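Local coordinates for 39 kDa initiator binding protein (PDB 1Q87) that binds the initiator (Inr) element of core promoters in Trichomonas vaginalis, the chain described here being its C-terminal domain, at residues I115-L120 with D191-Y196; W170-I175 with Y181-N186. All coordinates share one frame; numbering follows the deposited sequence.

Interaction 1 (I115-L120 with D191-Y196)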
ATOM      1  N   ILE A 115      -2.343   4.446  -4.496  1.00 40.45           N
ATOM      2  CA  ILE A 115      -3.049   3.306  -5.056  1.00 41.23           C
ATOM      3  C   ILE A 115      -2.954   3.283  -6.559  1.00 50.21           C
ATOM      4  O   ILE A 115      -2.521   2.283  -7.133  1.00 46.33           O
ATOM      5  CB  ILE A 115      -4.557   3.251  -4.620  1.00 37.04           C
ATOM      6  CG1 ILE A 115      -4.675   2.870  -3.127  1.00 48.20           C
ATOM      7  CG2 ILE A 115      -5.320   2.263  -5.506  1.00 37.34           C
ATOM      8  CD1 ILE A 115      -6.093   2.903  -2.588  1.00 46.58           C
ATOM      9  N   ALA A 116      -3.376   4.375  -7.199  1.00 57.93           N
ATOM     10  CA  ALA A 116      -3.318   4.466  -8.659  1.00 54.61           C
ATOM     11  C   ALA A 116      -1.884   4.192  -9.123  1.00 56.15           C
ATOM     12  O   ALA A 116      -1.656   3.390 -10.032  1.00 55.86           O
ATOM     13  CB  ALA A 116      -3.750   5.857  -9.131  1.00 58.23           C
ATOM     14  N   SER A 117      -0.913   4.841  -8.487  1.00 51.66           N
ATOM     15  CA  SER A 117       0.468   4.639  -8.884  1.00 53.07           C
ATOM     16  C   SER A 117       0.865   3.164  -8.928  1.00 57.58           C
ATOM     17  O   SER A 117       1.224   2.640  -9.990  1.00 61.93           O
ATOM     18  CB  SER A 117       1.400   5.397  -7.953  1.00 57.83           C
ATOM     19  OG  SER A 117       2.743   5.047  -8.220  1.00 70.58           O
ATOM     20  N   LEU A 118       0.767   2.485  -7.784  1.00 55.31           N
ATOM     21  CA  LEU A 118       1.143   1.081  -7.692  1.00 48.60           C
ATOM     22  C   LEU A 118       0.294   0.236  -8.596  1.00 52.30           C
ATOM     23  O   LEU A 118       0.797  -0.590  -9.359  1.00 57.95           O
ATOM     24  CB  LEU A 118       1.006   0.554  -6.251  1.00 50.99           C
ATOM     25  CG  LEU A 118       1.808  -0.668  -5.744  1.00 54.04           C
ATOM     26  CD1 LEU A 118       0.884  -1.691  -5.142  1.00 48.03           C
ATOM     27  CD2 LEU A 118       2.583  -1.322  -6.852  1.00 39.76           C
ATOM     28  N   LEU A 119      -1.003   0.425  -8.486  1.00 51.16           N
ATOM     29  CA  LEU A 119      -1.930  -0.345  -9.267  1.00 49.70           C
ATOM     30  C   LEU A 119      -1.697  -0.266 -10.780  1.00 58.91           C
ATOM     31  O   LEU A 119      -1.934  -1.235 -11.514  1.00 52.19           O
ATOM     32  CB  LEU A 119      -3.330   0.122  -8.941  1.00 47.52           C
ATOM     33  CG  LEU A 119      -4.367  -0.974  -8.811  1.00 48.41           C
ATOM     34  CD1 LEU A 119      -3.750  -2.172  -8.115  1.00 51.22           C
ATOM     35  CD2 LEU A 119      -5.553  -0.415  -7.994  1.00 45.23           C
ATOM     36  N   LEU A 120      -1.221   0.881 -11.254  1.00 60.90           N
ATOM     37  CA  LEU A 120      -1.016   1.054 -12.682  1.00 64.82           C
ATOM     38  C   LEU A 120       0.168   0.222 -13.173  1.00 69.69           C
ATOM     39  O   LEU A 120       0.131  -0.316 -14.282  1.00 70.97           O
ATOM     40  CB  LEU A 120      -0.828   2.537 -13.004  1.00 68.38           C
ATOM     41  CG  LEU A 120      -1.124   2.966 -14.444  1.00 77.51           C
ATOM     42  CD1 LEU A 120       0.167   3.000 -15.253  1.00 73.99           C
ATOM     43  CD2 LEU A 120      -2.178   2.023 -15.061  1.00 73.14           C
ATOM     44  N   ASP A 191      11.297   8.039  -4.781  1.00 72.04           N
ATOM     45  CA  ASP A 191      10.292   9.069  -4.961  1.00 67.84           C
ATOM     46  C   ASP A 191       8.881   8.520  -5.102  1.00 64.67           C
ATOM     47  O   ASP A 191       7.938   9.118  -4.610  1.00 49.67           O
ATOM     48  CB  ASP A 191      10.606   9.922  -6.200  1.00 71.85           C
ATOM     49  CG  ASP A 191      11.844  10.788  -6.028  1.00 79.44           C
ATOM     50  OD1 ASP A 191      12.170  11.164  -4.888  1.00 80.45           O
ATOM     51  OD2 ASP A 191      12.484  11.113  -7.051  1.00 86.96           O
ATOM     52  N   SER A 192       8.730   7.394  -5.782  1.00 58.97           N
ATOM     53  CA  SER A 192       7.402   6.861  -5.984  1.00 55.15           C
ATOM     54  C   SER A 192       7.503   5.402  -6.373  1.00 56.52           C
ATOM     55  O   SER A 192       8.596   4.886  -6.613  1.00 55.81           O
ATOM     56  CB  SER A 192       6.765   7.589  -7.138  1.00 46.15           C
ATOM     57  OG  SER A 192       7.233   7.002  -8.351  1.00 57.22           O
ATOM     58  N   TRP A 193       6.364   4.740  -6.486  1.00 52.57           N
ATOM     59  CA  TRP A 193       6.416   3.352  -6.905  1.00 61.94           C
ATOM     60  C   TRP A 193       7.033   3.237  -8.298  1.00 64.61           C
ATOM     61  O   TRP A 193       7.863   2.362  -8.528  1.00 68.98           O
ATOM     62  CB  TRP A 193       5.024   2.712  -6.936  1.00 61.04           C
ATOM     63  CG  TRP A 193       4.459   2.386  -5.589  1.00 66.80           C
ATOM     64  CD1 TRP A 193       3.407   2.997  -4.983  1.00 60.25           C
ATOM     65  CD2 TRP A 193       4.858   1.312  -4.716  1.00 65.63           C
ATOM     66  NE1 TRP A 193       3.115   2.371  -3.808  1.00 50.33           N
ATOM     67  CE2 TRP A 193       3.984   1.337  -3.611  1.00 60.59           C
ATOM     68  CE3 TRP A 193       5.865   0.336  -4.763  1.00 54.97           C
ATOM     69  CZ2 TRP A 193       4.083   0.417  -2.547  1.00 60.55           C
ATOM     70  CZ3 TRP A 193       5.967  -0.577  -3.709  1.00 61.08           C
ATOM     71  CH2 TRP A 193       5.078  -0.528  -2.616  1.00 60.19           C
ATOM     72  N   ASP A 194       6.610   4.110  -9.218  1.00 68.97           N
ATOM     73  CA  ASP A 194       7.084   4.122 -10.614  1.00 68.32           C
ATOM     74  C   ASP A 194       8.615   4.209 -10.703  1.00 63.29           C
ATOM     75  O   ASP A 194       9.261   3.462 -11.449  1.00 54.61           O
ATOM     76  CB  ASP A 194       6.458   5.304 -11.358  1.00 79.95           C
ATOM     77  CG  ASP A 194       4.932   5.384 -11.169  1.00 92.80           C
ATOM     78  OD1 ASP A 194       4.188   4.729 -11.952  1.00 85.26           O
ATOM     79  OD2 ASP A 194       4.480   6.100 -10.227  1.00 92.60           O
ATOM     80  N   LYS A 195       9.176   5.130  -9.935  1.00 47.91           N
ATOM     81  CA  LYS A 195      10.615   5.344  -9.841  1.00 55.35           C
ATOM     82  C   LYS A 195      11.309   4.068  -9.342  1.00 62.39           C
ATOM     83  O   LYS A 195      12.326   3.621  -9.903  1.00 67.82           O
ATOM     84  CB  LYS A 195      10.892   6.473  -8.833  1.00 51.92           C
ATOM     85  CG  LYS A 195      12.055   7.382  -9.161  1.00 73.54           C
ATOM     86  CD  LYS A 195      13.384   6.644  -9.212  1.00 87.30           C
ATOM     87  CE  LYS A 195      14.510   7.560  -9.704  1.00 89.40           C
ATOM     88  NZ  LYS A 195      14.691   8.766  -8.831  1.00 93.39           N
ATOM     89  N   TYR A 196      10.763   3.501  -8.269  1.00 63.55           N
ATOM     90  CA  TYR A 196      11.327   2.315  -7.668  1.00 57.02           C
ATOM     91  C   TYR A 196      11.328   1.136  -8.609  1.00 63.54           C
ATOM     92  O   TYR A 196      12.305   0.387  -8.649  1.00 66.19           O
ATOM     93  CB  TYR A 196      10.587   1.951  -6.383  1.00 59.59           C
ATOM     94  CG  TYR A 196      10.992   0.597  -5.869  1.00 50.37           C
ATOM     95  CD1 TYR A 196      10.294  -0.544  -6.261  1.00 54.98           C
ATOM     96  CD2 TYR A 196      12.114   0.438  -5.048  1.00 51.31           C
ATOM     97  CE1 TYR A 196      10.695  -1.813  -5.856  1.00 59.86           C
ATOM     98  CE2 TYR A 196      12.535  -0.840  -4.634  1.00 52.30           C
ATOM     99  CZ  TYR A 196      11.814  -1.958  -5.049  1.00 54.56           C
ATOM    100  OH  TYR A 196      12.207  -3.229  -4.698  1.00 56.98           O
TER
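Ser117 OG stands anti to its backbone N (chi1 172°), which points the hydroxyl off helix 111-123 at the start of helix 193-199, where it reaches the carboxylate of Asp194. Trp193 CG lies anti to the carbonyl carbon, and this swings the indole back against the side chain of Leu118. The hydroxyl donates to Asp194 OD2 at 2.9 Å, arriving from above the carboxylate plane, 44° out of it. Ser117 OG also sits at the edge of the indole, in its plane, 3.5 Å from Trp193 CB. Leu118 takes the face: its CG lies over the five-membered ring, 3.7 Å from the centroid, in a CH-pi contact. Between the leucine and the indole the nearest atoms are Leu118 CG and Trp193 CE2, 3.6 Å apart, while Leu118 CB runs 3.7 Å from Trp193 CD1. The contact therefore joins the flank of one helix to the first turn of another. Ser192 is the N-cap of that turn: Lys195 N donates to Ser192 OG at 3.1 Å along a nearly straight bond (176°). Ser192 OG also makes a weak bond to Asp194 OD2, so two hydroxyls, one from each segment, converge on a single carboxylate oxygen. An acid in the first turn probably also interacts favourably with the partial positive charge of the helix N terminus. Outside the two segments, Trp193 N donates to Tyr181 OH, and the indole also rests on Ile169 of strand 165-171. Leu118 packs in addition on Phe105 and Leu129. The leucine and the indole are buried, whereas Asp194 lies at the exposed border, where its bond to Ser117 spans the outer side of the joint between the helices.

Interaction 2 (W170-I175 with Y181-N186); sequences WNKPLI and YLMDEN
Trp170 lays the six-membered part of its indole along the backbone that follows the strand of Met183, with Trp170 CE3 3.4 Å from Met183 O and Trp170 CZ3 3.6 Å from Glu185 N. The carbonyl oxygen meets the indole at its edge; CG anti to the carbonyl carbon (chi1 -66°) extends the ring in that direction. Trp170 and Met183 form an antiparallel hydrogen-bonded pair, Trp170 N reaching Met183 O at 3.0 Å and Met183 N returning to Trp170 O at 3.1 Å. Asn171 and Leu182 are the neighbouring non-hydrogen-bonded pair, on the sheet face that helix 193-199 covers. Beyond them Lys172 N bonds to Tyr181 O at 2.7 Å. Lys172 folds its bent chain over the same carbonyl, CG standing 3.3 Å from Tyr181 O, and then crosses the Met183 side chain at a slant. These strands form a beta hairpin whose connection starts with a type I turn from Lys172 to Ile175. That turn carries Ile175 back over the other segment, its CG2 packing 3.7 Å from Tyr181 CB. Asn171 OD1 is an acceptor placed 3.5 Å from another, Tyr181 O, and the pair makes no bond; OD1 instead receives Lys114 NZ, which also binds Ile175 O, while Asn171 ND2 donates to Ala103 O. Trp170 NE1 is likewise engaged outside the hairpin, by Glu154. The hydrogen bonding across the hairpin is thus entirely between backbone groups, whereas the polar ends of Trp170 and Asn171 bind the hairpin to neighbouring parts of the domain.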
ATOM      1  N   TRP A 170       9.222  -1.118   1.394  1.00 44.72           N
ATOM      2  CA  TRP A 170       8.262  -0.540   2.341  1.00 41.91           C
ATOM      3  C   TRP A 170       7.616   0.802   2.061  1.00 52.21           C
ATOM      4  O   TRP A 170       8.312   1.813   1.790  1.00 49.11           O
ATOM      5  CB  TRP A 170       8.903  -0.443   3.737  1.00 49.30           C
ATOM      6  CG  TRP A 170       9.222  -1.793   4.375  1.00 57.71           C
ATOM      7  CD1 TRP A 170       8.519  -2.409   5.358  1.00 56.11           C
ATOM      8  CD2 TRP A 170      10.324  -2.670   4.056  1.00 56.57           C
ATOM      9  NE1 TRP A 170       9.105  -3.610   5.673  1.00 68.65           N
ATOM     10  CE2 TRP A 170      10.214  -3.795   4.892  1.00 67.39           C
ATOM     11  CE3 TRP A 170      11.391  -2.608   3.148  1.00 55.69           C
ATOM     12  CZ2 TRP A 170      11.137  -4.851   4.861  1.00 63.22           C
ATOM     13  CZ3 TRP A 170      12.300  -3.648   3.117  1.00 58.54           C
ATOM     14  CH2 TRP A 170      12.168  -4.757   3.966  1.00 54.93           C
ATOM     15  N   ASN A 171       6.283   0.824   2.152  1.00 48.24           N
ATOM     16  CA  ASN A 171       5.583   2.066   1.982  1.00 41.58           C
ATOM     17  C   ASN A 171       5.784   2.745   3.308  1.00 48.92           C
ATOM     18  O   ASN A 171       5.713   2.080   4.339  1.00 47.83           O
ATOM     19  CB  ASN A 171       4.093   1.866   1.767  1.00 48.20           C
ATOM     20  CG  ASN A 171       3.333   3.196   1.799  1.00 50.81           C
ATOM     21  OD1 ASN A 171       3.638   4.105   1.023  1.00 43.87           O
ATOM     22  ND2 ASN A 171       2.352   3.315   2.697  1.00 41.25           N
ATOM     23  N   LYS A 172       6.101   4.043   3.286  1.00 50.51           N
ATOM     24  CA  LYS A 172       6.250   4.819   4.517  1.00 52.29           C
ATOM     25  C   LYS A 172       4.859   5.482   4.710  1.00 53.84           C
ATOM     26  O   LYS A 172       4.544   6.487   4.076  1.00 49.91           O
ATOM     27  CB  LYS A 172       7.321   5.883   4.336  1.00 64.79           C
ATOM     28  CG  LYS A 172       8.656   5.345   3.857  1.00 73.03           C
ATOM     29  CD  LYS A 172       9.398   4.650   4.988  1.00 80.56           C
ATOM     30  CE  LYS A 172       9.990   5.661   5.980  1.00 82.90           C
ATOM     31  NZ  LYS A 172      10.555   4.994   7.201  1.00 81.26           N
ATOM     32  N   PRO A 173       4.020   4.934   5.600  1.00 45.99           N
ATOM     33  CA  PRO A 173       2.672   5.468   5.848  1.00 49.75           C
ATOM     34  C   PRO A 173       2.522   6.905   6.343  1.00 48.74           C
ATOM     35  O   PRO A 173       1.425   7.406   6.363  1.00 53.76           O
ATOM     36  CB  PRO A 173       2.031   4.455   6.824  1.00 43.08           C
ATOM     37  CG  PRO A 173       3.099   3.419   7.083  1.00 44.12           C
ATOM     38  CD  PRO A 173       4.424   4.012   6.661  1.00 38.01           C
ATOM     39  N   LEU A 174       3.601   7.572   6.737  1.00 53.48           N
ATOM     40  CA  LEU A 174       3.471   8.968   7.167  1.00 54.63           C
ATOM     41  C   LEU A 174       3.894   9.968   6.072  1.00 56.23           C
ATOM     42  O   LEU A 174       3.807  11.177   6.266  1.00 54.59           O
ATOM     43  CB  LEU A 174       4.307   9.234   8.422  1.00 44.86           C
ATOM     44  CG  LEU A 174       4.099   8.293   9.609  1.00 58.59           C
ATOM     45  CD1 LEU A 174       5.065   8.626  10.776  1.00 49.98           C
ATOM     46  CD2 LEU A 174       2.658   8.406  10.034  1.00 49.56           C
ATOM     47  N   ILE A 175       4.311   9.465   4.912  1.00 55.02           N
ATOM     48  CA  ILE A 175       4.777  10.342   3.857  1.00 49.12           C
ATOM     49  C   ILE A 175       3.846  10.432   2.680  1.00 51.98           C
ATOM     50  O   ILE A 175       3.546   9.421   2.020  1.00 50.42           O
ATOM     51  CB  ILE A 175       6.177   9.928   3.356  1.00 54.87           C
ATOM     52  CG1 ILE A 175       7.168   9.920   4.524  1.00 53.38           C
ATOM     53  CG2 ILE A 175       6.631  10.856   2.210  1.00 52.77           C
ATOM     54  CD1 ILE A 175       7.313  11.238   5.248  1.00 48.17           C
ATOM     55  N   TYR A 181       8.291   8.253  -0.266  1.00 52.63           N
ATOM     56  CA  TYR A 181       7.499   7.399   0.623  1.00 62.30           C
ATOM     57  C   TYR A 181       7.769   5.907   0.534  1.00 60.47           C
ATOM     58  O   TYR A 181       6.969   5.109   1.014  1.00 60.58           O
ATOM     59  CB  TYR A 181       6.016   7.678   0.360  1.00 45.71           C
ATOM     60  CG  TYR A 181       5.591   7.351  -1.069  1.00 48.01           C
ATOM     61  CD1 TYR A 181       5.191   6.061  -1.426  1.00 42.69           C
ATOM     62  CD2 TYR A 181       5.545   8.349  -2.055  1.00 45.90           C
ATOM     63  CE1 TYR A 181       4.748   5.776  -2.720  1.00 39.47           C
ATOM     64  CE2 TYR A 181       5.092   8.070  -3.362  1.00 32.38           C
ATOM     65  CZ  TYR A 181       4.703   6.806  -3.679  1.00 44.24           C
ATOM     66  OH  TYR A 181       4.268   6.563  -4.944  1.00 45.24           O
ATOM     67  N   LEU A 182       8.861   5.546  -0.133  1.00 51.89           N
ATOM     68  CA  LEU A 182       9.277   4.174  -0.247  1.00 54.22           C
ATOM     69  C   LEU A 182      10.710   4.100   0.274  1.00 55.85           C
ATOM     70  O   LEU A 182      11.499   5.023   0.064  1.00 60.72           O
ATOM     71  CB  LEU A 182       9.177   3.693  -1.693  1.00 51.31           C
ATOM     72  CG  LEU A 182       7.750   3.546  -2.220  1.00 47.71           C
ATOM     73  CD1 LEU A 182       7.789   2.850  -3.577  1.00 39.10           C
ATOM     74  CD2 LEU A 182       6.885   2.756  -1.235  1.00 39.68           C
ATOM     75  N   MET A 183      11.017   3.029   1.005  1.00 52.49           N
ATOM     76  CA  MET A 183      12.348   2.812   1.581  1.00 55.09           C
ATOM     77  C   MET A 183      12.600   1.314   1.627  1.00 55.21           C
ATOM     78  O   MET A 183      11.663   0.522   1.885  1.00 47.17           O
ATOM     79  CB  MET A 183      12.451   3.393   2.997  1.00 50.30           C
ATOM     80  CG  MET A 183      13.831   3.220   3.596  1.00 55.17           C
ATOM     81  SD  MET A 183      14.227   4.321   5.013  1.00 60.99           S
ATOM     82  CE  MET A 183      13.015   3.865   6.097  1.00 61.04           C
ATOM     83  N   ASP A 184      13.862   0.936   1.384  1.00 51.68           N
ATOM     84  CA  ASP A 184      14.254  -0.470   1.353  1.00 42.32           C
ATOM     85  C   ASP A 184      14.987  -0.871   2.611  1.00 40.05           C
ATOM     86  O   ASP A 184      15.088  -0.076   3.566  1.00 43.57           O
ATOM     87  CB  ASP A 184      15.075  -0.789   0.075  1.00 56.46           C
ATOM     88  CG  ASP A 184      16.485  -0.111   0.035  1.00 53.11           C
ATOM     89  OD1 ASP A 184      17.067  -0.069  -1.077  1.00 70.18           O
ATOM     90  OD2 ASP A 184      17.021   0.364   1.063  1.00 54.20           O
ATOM     91  N   GLU A 185      15.494  -2.106   2.619  1.00 54.94           N
ATOM     92  CA  GLU A 185      16.194  -2.651   3.780  1.00 60.25           C
ATOM     93  C   GLU A 185      17.474  -1.930   4.102  1.00 58.80           C
ATOM     94  O   GLU A 185      17.961  -2.039   5.225  1.00 64.75           O
ATOM     95  CB  GLU A 185      16.499  -4.144   3.620  1.00 58.68           C
ATOM     96  CG  GLU A 185      17.543  -4.468   2.602  1.00 68.00           C
ATOM     97  CD  GLU A 185      16.979  -4.572   1.200  1.00 69.28           C
ATOM     98  OE1 GLU A 185      17.400  -5.504   0.479  1.00 54.77           O
ATOM     99  OE2 GLU A 185      16.126  -3.729   0.825  1.00 66.31           O
ATOM    100  N   ASN A 186      18.017  -1.189   3.138  1.00 52.68           N
ATOM    101  CA  ASN A 186      19.249  -0.445   3.397  1.00 60.22           C
ATOM    102  C   ASN A 186      18.948   0.973   3.859  1.00 65.60           C
ATOM    103  O   ASN A 186      19.846   1.682   4.316  1.00 65.01           O
ATOM    104  CB  ASN A 186      20.115  -0.378   2.141  1.00 52.70           C
ATOM    105  CG  ASN A 186      20.251  -1.738   1.464  1.00 46.61           C
ATOM    106  OD1 ASN A 186      20.042  -1.878   0.250  1.00 59.86           O
ATOM    107  ND2 ASN A 186      20.588  -2.750   2.252  1.00 47.42           N
TER

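How the interactions relate
From the N terminus, the first contact segment, 115-120, lies on helix 111-123. The chain then runs through strands 147-151, 157-162 and 165-171, and residues 170-175 begin the short loop that interaction 2 closes with 181-186. Past strand 189-190, residues 191-196 return to helix 111-123 and close the much longer loop of interaction 1, inside which interaction 2 is nested. The two contacts touch: Tyr181 OH lies 3.2 Å from Trp193 N, and Leu182 CD1 packs 3.4 Å from Trp193 CE3. Together they tie helix 111-123, the five-stranded antiparallel sheet and helix 193-199 into one body.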